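Local coordinates for protein N-acetylneuraminic acid (Sialic acid) synthetase (Leptospira borgpetersenii serovar Hardjo-bovis, PDB 6NCS) that probably makes sialic acid or its 9-phosphate from phosphoenolpyruvate and a mannosamine substrate, and binds manganese, at residues Leu219-Gly224 and Thr257-Ile262; Tyr207-His210 and Ile216-Leu219; Ser65-Gly70 and Pro107-Asn112. One frame throughout, in Å; residues are numbered along the deposited sequence.

Interaction 1: Leu219-Gly224 and Thr257-Ile262; sequences LAVASG and TETERI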
loop_
_atom_site.group_PDB
_atom_site.type_symbol
_atom_site.label_atom_id
_atom_site.label_comp_id
_atom_site.label_asym_id
_atom_site.label_seq_id
_atom_site.Cartn_x
_atom_site.Cartn_y
_atom_site.Cartn_z
ATOM N N LEU A 219 -3.887 -5.384 -2.348
ATOM C CA LEU A 219 -3.699 -4.199 -1.522
ATOM C C LEU A 219 -2.640 -4.444 -0.455
ATOM O O LEU A 219 -1.883 -3.530 -0.109
ATOM C CB LEU A 219 -5.029 -3.771 -0.885
ATOM C CG LEU A 219 -6.063 -3.217 -1.875
ATOM C CD1 LEU A 219 -7.413 -3.041 -1.225
ATOM C CD2 LEU A 219 -5.562 -1.899 -2.456
ATOM N N ALA A 220 -2.541 -5.679 0.048
ATOM C CA ALA A 220 -1.521 -5.966 1.052
ATOM C C ALA A 220 -0.124 -5.830 0.473
ATOM O O ALA A 220 0.781 -5.316 1.143
ATOM C CB ALA A 220 -1.728 -7.367 1.641
ATOM N N VAL A 221 0.065 -6.251 -0.782
ATOM C CA VAL A 221 1.335 -6.013 -1.476
ATOM C C VAL A 221 1.627 -4.522 -1.566
ATOM O O VAL A 221 2.746 -4.081 -1.284
ATOM C CB VAL A 221 1.330 -6.666 -2.872
ATOM C CG1 VAL A 221 2.579 -6.266 -3.646
ATOM C CG2 VAL A 221 1.240 -8.180 -2.757
ATOM N N ALA A 222 0.632 -3.717 -1.967
ATOM C CA ALA A 222 0.863 -2.276 -2.020
ATOM C C ALA A 222 1.183 -1.705 -0.643
ATOM O O ALA A 222 1.920 -0.717 -0.534
ATOM C CB ALA A 222 -0.347 -1.550 -2.621
ATOM N N SER A 223 0.664 -2.312 0.416
ATOM C CA SER A 223 0.939 -1.824 1.758
ATOM C C SER A 223 2.217 -2.413 2.351
ATOM O O SER A 223 2.491 -2.192 3.535
ATOM C CB SER A 223 -0.248 -2.099 2.678
ATOM O OG SER A 223 -0.299 -3.463 3.039
ATOM N N GLY A 224 2.997 -3.154 1.569
ATOM C CA GLY A 224 4.318 -3.594 2.006
ATOM C C GLY A 224 4.524 -5.089 2.167
ATOM O O GLY A 224 5.640 -5.494 2.523
ATOM N N THR A 257 0.454 -12.326 -11.302
ATOM C CA THR A 257 0.881 -11.303 -12.260
ATOM C C THR A 257 0.549 -9.907 -11.755
ATOM O O THR A 257 1.285 -8.949 -12.035
ATOM C CB THR A 257 0.260 -11.523 -13.651
ATOM O OG1 THR A 257 -1.168 -11.471 -13.581
ATOM C CG2 THR A 257 0.690 -12.869 -14.228
ATOM N N GLU A 258 -0.545 -9.769 -11.011
ATOM C CA GLU A 258 -0.870 -8.456 -10.467
ATOM C C GLU A 258 0.073 -8.084 -9.332
ATOM O O GLU A 258 0.417 -6.909 -9.178
ATOM C CB GLU A 258 -2.326 -8.421 -10.014
ATOM C CG GLU A 258 -3.315 -8.328 -11.193
ATOM C CD GLU A 258 -3.259 -6.974 -11.902
ATOM O OE1 GLU A 258 -3.947 -6.031 -11.457
ATOM O OE2 GLU A 258 -2.533 -6.856 -12.909
ATOM N N THR A 259 0.530 -9.066 -8.550
ATOM C CA THR A 259 1.541 -8.775 -7.538
ATOM C C THR A 259 2.814 -8.243 -8.177
ATOM O O THR A 259 3.401 -7.265 -7.692
ATOM C CB THR A 259 1.842 -10.027 -6.718
ATOM O OG1 THR A 259 0.699 -10.363 -5.931
ATOM C CG2 THR A 259 3.006 -9.773 -5.803
ATOM N N GLU A 260 3.249 -8.869 -9.275
ATOM C CA GLU A 260 4.443 -8.400 -9.963
ATOM C C GLU A 260 4.233 -6.985 -10.483
ATOM O O GLU A 260 5.129 -6.137 -10.392
ATOM C CB GLU A 260 4.803 -9.369 -11.092
ATOM C CG GLU A 260 5.305 -10.719 -10.569
ATOM C CD GLU A 260 5.271 -11.871 -11.590
ATOM O OE1 GLU A 260 4.593 -11.770 -12.642
ATOM O OE2 GLU A 260 5.924 -12.899 -11.316
ATOM N N ARG A 261 3.038 -6.704 -11.002
ATOM C CA ARG A 261 2.767 -5.378 -11.537
ATOM C C ARG A 261 2.773 -4.332 -10.432
ATOM O O ARG A 261 3.343 -3.249 -10.607
ATOM C CB ARG A 261 1.433 -5.383 -12.294
ATOM C CG ARG A 261 1.116 -4.062 -12.969
ATOM C CD ARG A 261 -0.121 -4.179 -13.855
ATOM N NE ARG A 261 -1.342 -4.272 -13.060
ATOM C CZ ARG A 261 -2.024 -3.212 -12.634
ATOM N NH1 ARG A 261 -1.603 -1.993 -12.940
ATOM N NH2 ARG A 261 -3.130 -3.369 -11.912
ATOM N N ILE A 262 2.151 -4.633 -9.283
ATOM C CA ILE A 262 2.156 -3.677 -8.175
ATOM C C ILE A 262 3.573 -3.486 -7.639
ATOM O O ILE A 262 3.968 -2.369 -7.287
ATOM C CB ILE A 262 1.175 -4.127 -7.074
ATOM C CG1 ILE A 262 -0.260 -4.013 -7.582
ATOM C CG2 ILE A 262 1.344 -3.288 -5.806
ATOM C CD1 ILE A 262 -1.306 -4.729 -6.686
#
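Val221 sets its two methyls against helix 249-266. Val221 CG1 lies 3.9 Å from Ile262 CG2. Val221 CG2 lies 3.9 Å from Thr259 CG2, and the side chains of Val221 and Thr259 cross at about a right angle. The methyl of Thr259 thus sits against the fork of the valine. Beside this, Ile262 CG2 is 4.0 Å from Ala222 CB and 3.9 Å from Ala222 N. The small alanine lets the isoleucine branch come up to the backbone of helix 215-222.

Torsions sort the threonine branches. Its CG2 stands anti to the backbone N (chi1 of OG1 -68°), and OG1 bonds to Leu255 O one turn back in its own helix. Farther out, Arg261 grips Glu258 side-on: Arg261 NH2 to Glu258 OE1 and Arg261 NE to Glu258 OE2 are each 2.8 Å. Both bonds stay close to the guanidinium plane and meet the carboxylate on its syn side. Helix 215-222 ends in a Schellman motif with Gly224 as C-prime residue, and Ser223 OG bonds back to Ala220 O.

The contact is therefore one of buried methyl groups with no polar bond between the two segments, while Arg261 at the side bridges to Glu186 and Glu215 of the second subunit.

Interaction 2: Tyr207-His210 and Ile216-Leu219; sequences YSDH and IPLL. With MN (manganese (II) ion), chain C.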
loop_
_atom_site.group_PDB
_atom_site.type_symbol
_atom_site.label_atom_id
_atom_site.label_comp_id
_atom_site.label_asym_id
_atom_site.label_seq_id
_atom_site.Cartn_x
_atom_site.Cartn_y
_atom_site.Cartn_z
ATOM N N TYR A 207 1.603 -11.327 4.399
ATOM C CA TYR A 207 0.171 -11.290 4.663
ATOM C C TYR A 207 -0.457 -12.611 4.245
ATOM O O TYR A 207 -0.202 -13.097 3.136
ATOM C CB TYR A 207 -0.488 -10.123 3.909
ATOM C CG TYR A 207 -2.003 -10.140 4.016
ATOM C CD1 TYR A 207 -2.633 -9.930 5.243
ATOM C CD2 TYR A 207 -2.795 -10.424 2.909
ATOM C CE1 TYR A 207 -4.011 -9.975 5.354
ATOM C CE2 TYR A 207 -4.174 -10.466 3.013
ATOM C CZ TYR A 207 -4.771 -10.252 4.236
ATOM O OH TYR A 207 -6.142 -10.315 4.347
ATOM N N SER A 208 -1.283 -13.179 5.124
ATOM C CA SER A 208 -2.062 -14.374 4.830
ATOM C C SER A 208 -3.538 -14.001 4.738
ATOM O O SER A 208 -4.086 -13.412 5.672
ATOM C CB SER A 208 -1.843 -15.443 5.910
ATOM O OG SER A 208 -2.578 -16.609 5.595
ATOM N N ASP A 209 -4.180 -14.337 3.622
ATOM C CA ASP A 209 -5.529 -13.864 3.344
ATOM C C ASP A 209 -6.590 -14.904 3.668
ATOM O O ASP A 209 -6.412 -16.102 3.410
ATOM C CB ASP A 209 -5.690 -13.461 1.879
ATOM C CG ASP A 209 -7.012 -12.757 1.621
ATOM O OD1 ASP A 209 -7.220 -11.658 2.179
ATOM O OD2 ASP A 209 -7.848 -13.297 0.873
ATOM N N HIS A 210 -7.724 -14.424 4.186
ATOM C CA HIS A 210 -8.910 -15.254 4.383
ATOM C C HIS A 210 -10.155 -14.555 3.847
ATOM O O HIS A 210 -11.272 -14.793 4.318
ATOM C CB HIS A 210 -9.058 -15.638 5.852
ATOM C CG HIS A 210 -7.937 -16.498 6.332
ATOM N ND1 HIS A 210 -6.830 -15.989 6.978
ATOM C CD2 HIS A 210 -7.707 -17.824 6.178
ATOM C CE1 HIS A 210 -5.989 -16.973 7.244
ATOM N NE2 HIS A 210 -6.496 -18.096 6.767
ATOM N N ILE A 216 -7.872 -7.890 -1.648
ATOM C CA ILE A 216 -7.226 -7.576 -0.371
ATOM C C ILE A 216 -5.763 -8.014 -0.350
ATOM O O ILE A 216 -4.905 -7.202 0.032
ATOM C CB ILE A 216 -8.051 -8.136 0.797
ATOM C CG1 ILE A 216 -9.412 -7.441 0.848
ATOM C CG2 ILE A 216 -7.319 -7.900 2.104
ATOM C CD1 ILE A 216 -10.391 -7.993 1.877
ATOM N N PRO A 217 -5.399 -9.234 -0.770
ATOM C CA PRO A 217 -3.959 -9.545 -0.862
ATOM C C PRO A 217 -3.175 -8.621 -1.803
ATOM O O PRO A 217 -2.013 -8.307 -1.517
ATOM C CB PRO A 217 -3.936 -11.013 -1.335
ATOM C CG PRO A 217 -5.330 -11.398 -1.644
ATOM C CD PRO A 217 -6.242 -10.433 -0.932
ATOM N N LEU A 218 -3.766 -8.159 -2.901
ATOM C CA LEU A 218 -3.057 -7.202 -3.755
ATOM C C LEU A 218 -2.852 -5.873 -3.037
ATOM O O LEU A 218 -1.772 -5.269 -3.126
ATOM C CB LEU A 218 -3.824 -6.990 -5.063
ATOM C CG LEU A 218 -3.817 -8.265 -5.930
ATOM C CD1 LEU A 218 -4.713 -8.081 -7.128
ATOM C CD2 LEU A 218 -2.388 -8.542 -6.383
ATOM N N LEU A 219 -3.887 -5.384 -2.348
ATOM C CA LEU A 219 -3.699 -4.199 -1.522
ATOM C C LEU A 219 -2.640 -4.444 -0.455
ATOM O O LEU A 219 -1.883 -3.530 -0.109
ATOM C CB LEU A 219 -5.029 -3.771 -0.885
ATOM C CG LEU A 219 -6.063 -3.217 -1.875
ATOM C CD1 LEU A 219 -7.413 -3.041 -1.225
ATOM C CD2 LEU A 219 -5.562 -1.899 -2.456
HETATM MN MN MN C . -5.590 -20.002 6.453
HETATM O O HOH W 1 -4.050 -19.498 5.348
#
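Ile216 CG2 reaches the hydroxyl end of Tyr207, 3.5 Å from OH and 4.1 Å from CZ. Tyr207 CG stands anti to the backbone N (chi1 173°), which carries the ring toward the helix. Farther along the ring, Tyr207 CE2 is 4.0 Å from Pro217 CA. Both residues meet the ring obliquely.

The Asp209 carboxylate lies against the proline ring. Pro217 CD is 3.5 Å from both CG and OD1 of Asp209, so a CH2 group faces a charged group. OD1 also lies near Ile216 CG2, and the side chains of Asp209 and Ile216 cross at about a right angle.

Among polar bonds, Tyr207 OH donates to Asp209 OD1 over 2.8 Å, on the anti lone pair. This ties two residues on the same side of the strand. The other oxygen, OD2, is taken by Ser211 OG and by a salt bridge from Lys230. Together these partners limit the rotation of the carboxylate.

Metal binding follows at the next residue, His210. Its NE2 holds the manganese ion at 2.1 Å, a water binds it at 2.0 Å, and His231 supplies another ligand.

The contact joins strand 205-209 to helix 215-222 in a beta-alpha-beta unit of the TIM barrel. Strand 227-231 completes the unit, its Ile228 packing on Tyr207 and Pro217. Helix 249-266 covers Leu218.

Interaction 3: Ser65-Gly70 and Pro107-Asn112; sequences SEERFG and PFDVPN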
loop_
_atom_site.group_PDB
_atom_site.type_symbol
_atom_site.label_atom_id
_atom_site.label_comp_id
_atom_site.label_asym_id
_atom_site.label_seq_id
_atom_site.Cartn_x
_atom_site.Cartn_y
_atom_site.Cartn_z
ATOM N N SER A 65 -6.611 -35.130 13.566
ATOM C CA SER A 65 -7.888 -34.444 13.771
ATOM C C SER A 65 -8.228 -34.309 15.252
ATOM O O SER A 65 -8.615 -33.227 15.713
ATOM C CB SER A 65 -9.004 -35.194 13.041
ATOM O OG SER A 65 -8.744 -35.259 11.647
ATOM N N GLU A 66 -8.116 -35.408 16.006
ATOM C CA GLU A 66 -8.472 -35.382 17.423
ATOM C C GLU A 66 -7.549 -34.461 18.217
ATOM O O GLU A 66 -7.996 -33.752 19.128
ATOM C CB GLU A 66 -8.437 -36.798 17.996
ATOM C CG GLU A 66 -9.586 -37.683 17.536
ATOM C CD GLU A 66 -9.311 -38.396 16.223
ATOM O OE1 GLU A 66 -8.266 -38.130 15.588
ATOM O OE2 GLU A 66 -10.146 -39.240 15.833
ATOM N N GLU A 67 -6.254 -34.470 17.902
ATOM C CA GLU A 67 -5.334 -33.555 18.565
ATOM C C GLU A 67 -5.711 -32.111 18.261
ATOM O O GLU A 67 -5.665 -31.238 19.139
ATOM C CB GLU A 67 -3.905 -33.855 18.106
ATOM C CG GLU A 67 -2.806 -33.266 18.964
ATOM C CD GLU A 67 -2.527 -31.805 18.669
ATOM O OE1 GLU A 67 -2.899 -31.315 17.575
ATOM O OE2 GLU A 67 -1.924 -31.143 19.546
ATOM N N ARG A 68 -6.121 -31.854 17.025
ATOM C CA ARG A 68 -6.340 -30.488 16.577
ATOM C C ARG A 68 -7.644 -29.917 17.124
ATOM O O ARG A 68 -7.712 -28.728 17.459
ATOM C CB ARG A 68 -6.331 -30.459 15.053
ATOM C CG ARG A 68 -6.484 -29.092 14.431
ATOM C CD ARG A 68 -6.351 -29.225 12.933
ATOM N NE ARG A 68 -6.573 -27.978 12.215
ATOM C CZ ARG A 68 -6.378 -27.846 10.909
ATOM N NH1 ARG A 68 -5.961 -28.893 10.195
ATOM N NH2 ARG A 68 -6.592 -26.679 10.316
ATOM N N PHE A 69 -8.695 -30.737 17.228
ATOM C CA PHE A 69 -10.005 -30.200 17.577
ATOM C C PHE A 69 -10.621 -30.775 18.841
ATOM O O PHE A 69 -11.659 -30.265 19.279
ATOM C CB PHE A 69 -10.983 -30.374 16.405
ATOM C CG PHE A 69 -10.667 -29.490 15.238
ATOM C CD1 PHE A 69 -10.811 -28.114 15.343
ATOM C CD2 PHE A 69 -10.190 -30.020 14.052
ATOM C CE1 PHE A 69 -10.505 -27.292 14.284
ATOM C CE2 PHE A 69 -9.879 -29.205 12.987
ATOM C CZ PHE A 69 -10.039 -27.833 13.099
ATOM N N GLY A 70 -10.022 -31.794 19.444
ATOM C CA GLY A 70 -10.452 -32.235 20.761
ATOM C C GLY A 70 -11.885 -32.730 20.755
ATOM O O GLY A 70 -12.257 -33.621 19.984
ATOM N N PRO A 107 2.626 -28.149 10.149
ATOM C CA PRO A 107 2.397 -29.168 11.178
ATOM C C PRO A 107 1.560 -28.596 12.310
ATOM O O PRO A 107 1.692 -27.430 12.684
ATOM C CB PRO A 107 3.811 -29.506 11.660
ATOM C CG PRO A 107 4.529 -28.196 11.549
ATOM C CD PRO A 107 3.966 -27.550 10.266
ATOM N N PHE A 108 0.696 -29.432 12.870
ATOM C CA PHE A 108 -0.127 -29.015 13.992
ATOM C C PHE A 108 0.291 -29.678 15.289
ATOM O O PHE A 108 -0.299 -29.392 16.331
ATOM C CB PHE A 108 -1.608 -29.291 13.698
ATOM C CG PHE A 108 -2.220 -28.308 12.731
ATOM C CD1 PHE A 108 -1.933 -28.374 11.380
ATOM C CD2 PHE A 108 -3.063 -27.303 13.184
ATOM C CE1 PHE A 108 -2.486 -27.456 10.487
ATOM C CE2 PHE A 108 -3.620 -26.383 12.293
ATOM C CZ PHE A 108 -3.326 -26.461 10.951
ATOM N N ASP A 109 1.297 -30.548 15.250
ATOM C CA ASP A 109 1.861 -31.128 16.458
ATOM C C ASP A 109 3.297 -31.525 16.160
ATOM O O ASP A 109 3.759 -31.450 15.021
ATOM C CB ASP A 109 1.029 -32.318 16.965
ATOM C CG ASP A 109 0.859 -33.435 15.931
ATOM O OD1 ASP A 109 1.715 -33.621 15.045
ATOM O OD2 ASP A 109 -0.152 -34.160 16.031
ATOM N N VAL A 110 4.001 -31.961 17.199
ATOM C CA VAL A 110 5.426 -32.259 17.080
ATOM C C VAL A 110 5.659 -33.521 16.247
ATOM O O VAL A 110 6.599 -33.539 15.437
ATOM C CB VAL A 110 6.074 -32.361 18.473
ATOM C CG1 VAL A 110 7.465 -32.962 18.382
ATOM C CG2 VAL A 110 6.132 -30.971 19.111
ATOM N N PRO A 111 4.862 -34.594 16.386
ATOM C CA PRO A 111 5.084 -35.753 15.500
ATOM C C PRO A 111 4.985 -35.405 14.030
ATOM O O PRO A 111 5.790 -35.896 13.228
ATOM C CB PRO A 111 3.990 -36.738 15.932
ATOM C CG PRO A 111 3.789 -36.426 17.372
ATOM C CD PRO A 111 3.891 -34.922 17.450
ATOM N N ASN A 112 4.023 -34.560 13.652
ATOM C CA ASN A 112 3.910 -34.160 12.254
ATOM C C ASN A 112 5.068 -33.260 11.836
ATOM O O ASN A 112 5.564 -33.366 10.711
ATOM C CB ASN A 112 2.564 -33.469 12.007
ATOM C CG ASN A 112 1.460 -34.455 11.677
ATOM O OD1 ASN A 112 1.390 -34.971 10.557
ATOM N ND2 ASN A 112 0.603 -34.739 12.649
HETATM O O HOH W 2 -0.053 -29.248 19.030
HETATM O O HOH W 3 -2.378 -32.434 15.164
#
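Arg68 lays its guanidinium flat on the ring of Phe108, in a cation-pi stack among the beta-alpha loops at the C-terminal ends of the TIM-barrel strands. The planes are 22° apart and their centres 3.8 Å apart. Phe108 CZ sits over the middle of the guanidinium, 3.3 Å from Arg68 NH2. The arginine chain runs extended from CG to NE, with CG anti to the backbone N (chi1 -177°). This brings CD over the same ring face as a CH-pi contact. Gln61 bonds to NH1, and Tyr63 gives the arginine a second cation-pi partner. The guanidinium is thus held by the Phe108 and Tyr63 rings together with the Gln61 bond, about 8 Å from the manganese ion at the nearest approach of the side chain.

Next to the stack, Glu67 bends at chi2 and points its carboxylate at the backbone of Phe108 and at Asp109. The two carboxylate planes are 70° apart. Glu67 OE1 is 4.2 Å from Asp109 OD2, a pairing of like charges that Arg288 and Lys290 of the second subunit probably offset through salt bridges to Glu67. One water donates to both Glu67 OE2 and Phe108 O.

Asp109 is the N-cap of helix 110-118. Asp109 OD1 accepts from both Asn112 N and Asn112 ND2, each at 2.9 Å.

How the interactions relate
From the N terminus, interaction 3 comes first. It closes a loop of 36 residues, mostly helical, and ties the segments that follow neighbouring strands 57-62 and 102-107. Interaction 2 closes a short loop of five residues within one beta-alpha unit. Interaction 1 begins on Leu219, where interaction 2 ends. It closes a loop of 32 residues holding strand 227-231 and ties helix 215-222 directly to helix 249-266. The three run in series; none encloses or crosses another. Interactions 1 and 2 touch, with Ala220 on Tyr207 and Leu218 on Thr259, so strand 205-209, helix 215-222 and helix 249-266 pack in succession. Interaction 3 lies about 9 Å from interaction 2 at the nearest atoms. Interactions 1 and 3 both meet the second subunit.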